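Local coordinates for pheromone response PrgU-like domain-containing protein (PDB 2GMQ) that is of unknown function but, as a plasmid-encoded member of the PrgU-like family, probably takes part in the pheromone response, at residues K14-Q19 with N50-E55. Numbering follows the deposited sequence.
Sequences KEIAIQ and NKQITE
Ile16 and Ile53 join strand 15-19, outermost within this chain in a mixed three-stranded sheet, to the loop that follows helix 41-50, in a PrgU-like fold of the PUA clan. The joint is one of side chains alone: no hydrogen bond crosses it, the nearest CA atoms, those of Ile16 and Ile53, stand 9.2 Å apart, and only 143 Å² is buried, both sides summed. Ile16 is the first residue of the segment to touch the loop, and it carries most of the contact (57 Å² of its surface). Its CG1 branch runs anti to the backbone N (chi1 179°) and, extended again at chi2, delivers the terminal methyl to the loop. There CD1 of Ile16 lies 3.8 Å from CG1 of Ile53, and CD1 of Ile53 is equally near, so the methyl sits against the CG1-CD1 bond of Ile53, the two side chains crossing at a slant. The same CD1 of Ile16 meets Gln52 from CG to the amide, whose NE2 comes to 3.9 Å in a van der Waals contact, as a methyl offers no acceptor; the amide's OE1 is hydrogen-bonded separately to NH2 of Arg43 on helix 41-50. Ala17 turns its side chain away from the loop, in keeping with the alternation of a strand, while its backbone N bonds to OD1 of Asn50 of a second subunit, which places this strand at a subunit interface. Ile18 adds a looser touch, its CD1 4.3 Å from CD1 of Ile53, and both isoleucines also pack on Met47 of the helix. The loop starts from a Schellman motif: Lys51, with positive phi (57°), ends the helix as Gln52 N bonds to Met47 O and Lys51 N to Trp48 O. Just beyond this turn, Gln52 approaches the strand with its CG 4.0 Å from CD1 of Ile16.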
loop_
_atom_site.group_PDB
_atom_site.type_symbol
_atom_site.label_atom_id
_atom_site.label_comp_id
_atom_site.label_asym_id
_atom_site.label_seq_id
_atom_site.Cartn_x
_atom_site.Cartn_y
_atom_site.Cartn_z
ATOM N N LYS A 14 -21.492 -9.544 21.443
ATOM C CA LYS A 14 -21.631 -9.443 19.979
ATOM C C LYS A 14 -20.236 -9.083 19.449
ATOM O O LYS A 14 -19.654 -8.134 19.922
ATOM C CB LYS A 14 -22.634 -8.380 19.561
ATOM C CG LYS A 14 -22.874 -8.366 18.083
ATOM C CD LYS A 14 -23.824 -7.258 17.704
ATOM C CE LYS A 14 -24.411 -7.456 16.308
ATOM N NZ LYS A 14 -23.269 -7.390 15.331
ATOM N N GLU A 15 -19.745 -9.840 18.469
ATOM C CA GLU A 15 -18.357 -9.825 18.032
ATOM C C GLU A 15 -18.361 -9.485 16.539
ATOM O O GLU A 15 -19.279 -9.954 15.783
ATOM C CB GLU A 15 -17.711 -11.198 18.247
ATOM C CG GLU A 15 -16.235 -11.154 17.904
ATOM C CD GLU A 15 -15.450 -12.411 18.292
ATOM O OE1 GLU A 15 -15.714 -12.968 19.408
ATOM O OE2 GLU A 15 -14.514 -12.796 17.521
ATOM N N ILE A 16 -17.498 -8.590 16.155
ATOM C CA ILE A 16 -17.377 -8.312 14.739
ATOM C C ILE A 16 -15.891 -8.370 14.381
ATOM O O ILE A 16 -15.046 -7.861 15.176
ATOM C CB ILE A 16 -17.992 -6.940 14.356
ATOM C CG1 ILE A 16 -17.791 -6.745 12.832
ATOM C CG2 ILE A 16 -17.181 -5.787 14.998
ATOM C CD1 ILE A 16 -18.615 -5.595 12.170
ATOM N N ALA A 17 -15.560 -9.035 13.250
ATOM C CA ALA A 17 -14.183 -9.115 12.812
ATOM C C ALA A 17 -13.956 -7.897 11.880
ATOM O O ALA A 17 -14.828 -7.598 11.028
ATOM C CB ALA A 17 -13.925 -10.395 12.052
ATOM N N ILE A 18 -12.834 -7.209 12.061
ATOM C CA ILE A 18 -12.430 -6.203 11.075
ATOM C C ILE A 18 -10.971 -6.388 10.738
ATOM O O ILE A 18 -10.121 -6.600 11.662
ATOM C CB ILE A 18 -12.699 -4.796 11.666
ATOM C CG1 ILE A 18 -14.110 -4.631 12.204
ATOM C CG2 ILE A 18 -12.282 -3.704 10.667
ATOM C CD1 ILE A 18 -14.455 -3.244 12.720
ATOM N N GLN A 19 -10.638 -6.433 9.447
ATOM C CA GLN A 19 -9.242 -6.514 9.011
ATOM C C GLN A 19 -8.469 -5.292 9.467
ATOM O O GLN A 19 -8.923 -4.171 9.430
ATOM C CB GLN A 19 -9.073 -6.759 7.504
ATOM C CG GLN A 19 -9.843 -5.798 6.641
ATOM C CD GLN A 19 -9.727 -6.105 5.150
ATOM O OE1 GLN A 19 -9.018 -7.042 4.722
ATOM N NE2 GLN A 19 -10.274 -5.186 4.337
ATOM N N ASN A 50 -23.843 -0.961 3.460
ATOM C CA ASN A 50 -24.259 -2.287 3.870
ATOM C C ASN A 50 -24.993 -2.303 5.213
ATOM O O ASN A 50 -25.513 -3.357 5.587
ATOM C CB ASN A 50 -23.089 -3.298 3.927
ATOM C CG ASN A 50 -22.471 -3.573 2.550
ATOM O OD1 ASN A 50 -23.175 -3.557 1.517
ATOM N ND2 ASN A 50 -21.161 -3.880 2.541
ATOM N N LYS A 51 -24.942 -1.199 5.953
ATOM C CA LYS A 51 -25.444 -1.168 7.319
ATOM C C LYS A 51 -24.757 -2.225 8.215
ATOM O O LYS A 51 -25.356 -2.821 9.122
ATOM C CB LYS A 51 -26.994 -1.308 7.235
ATOM C CG LYS A 51 -27.672 -0.356 6.260
ATOM C CD LYS A 51 -27.385 1.078 6.671
ATOM C CE LYS A 51 -27.921 2.182 5.676
ATOM N NZ LYS A 51 -27.631 2.102 4.170
ATOM N N GLN A 52 -23.467 -2.451 7.955
ATOM C CA GLN A 52 -22.733 -3.489 8.671
ATOM C C GLN A 52 -22.546 -3.023 10.105
ATOM O O GLN A 52 -22.828 -3.768 11.050
ATOM C CB GLN A 52 -21.425 -3.795 7.966
ATOM C CG GLN A 52 -20.699 -4.826 8.834
ATOM C CD GLN A 52 -19.528 -5.399 8.131
ATOM O OE1 GLN A 52 -18.937 -4.759 7.308
ATOM N NE2 GLN A 52 -19.196 -6.649 8.466
ATOM N N ILE A 53 -22.162 -1.763 10.274
ATOM C CA ILE A 53 -22.173 -1.098 11.555
ATOM C C ILE A 53 -22.912 0.186 11.313
ATOM O O ILE A 53 -22.733 0.829 10.234
ATOM C CB ILE A 53 -20.760 -0.776 12.083
ATOM C CG1 ILE A 53 -19.933 -2.076 12.167
ATOM C CG2 ILE A 53 -20.803 -0.157 13.527
ATOM C CD1 ILE A 53 -18.486 -1.839 12.521
ATOM N N THR A 54 -23.766 0.519 12.263
ATOM C CA THR A 54 -24.616 1.710 12.142
ATOM C C THR A 54 -24.673 2.436 13.450
ATOM O O THR A 54 -24.379 1.868 14.483
ATOM C CB THR A 54 -26.077 1.324 11.826
ATOM O OG1 THR A 54 -26.624 0.563 12.919
ATOM C CG2 THR A 54 -26.229 0.623 10.476
ATOM N N GLU A 55 -25.145 3.686 13.426
ATOM C CA GLU A 55 -25.332 4.430 14.657
ATOM C C GLU A 55 -26.241 3.669 15.616
ATOM O O GLU A 55 -25.940 3.642 16.826
ATOM C CB GLU A 55 -25.834 5.864 14.373
ATOM C CG GLU A 55 -24.889 6.932 15.039
ATOM C CD GLU A 55 -24.505 8.111 14.081
ATOM O OE1 GLU A 55 -24.491 7.928 12.833
ATOM O OE2 GLU A 55 -24.191 9.223 14.589
#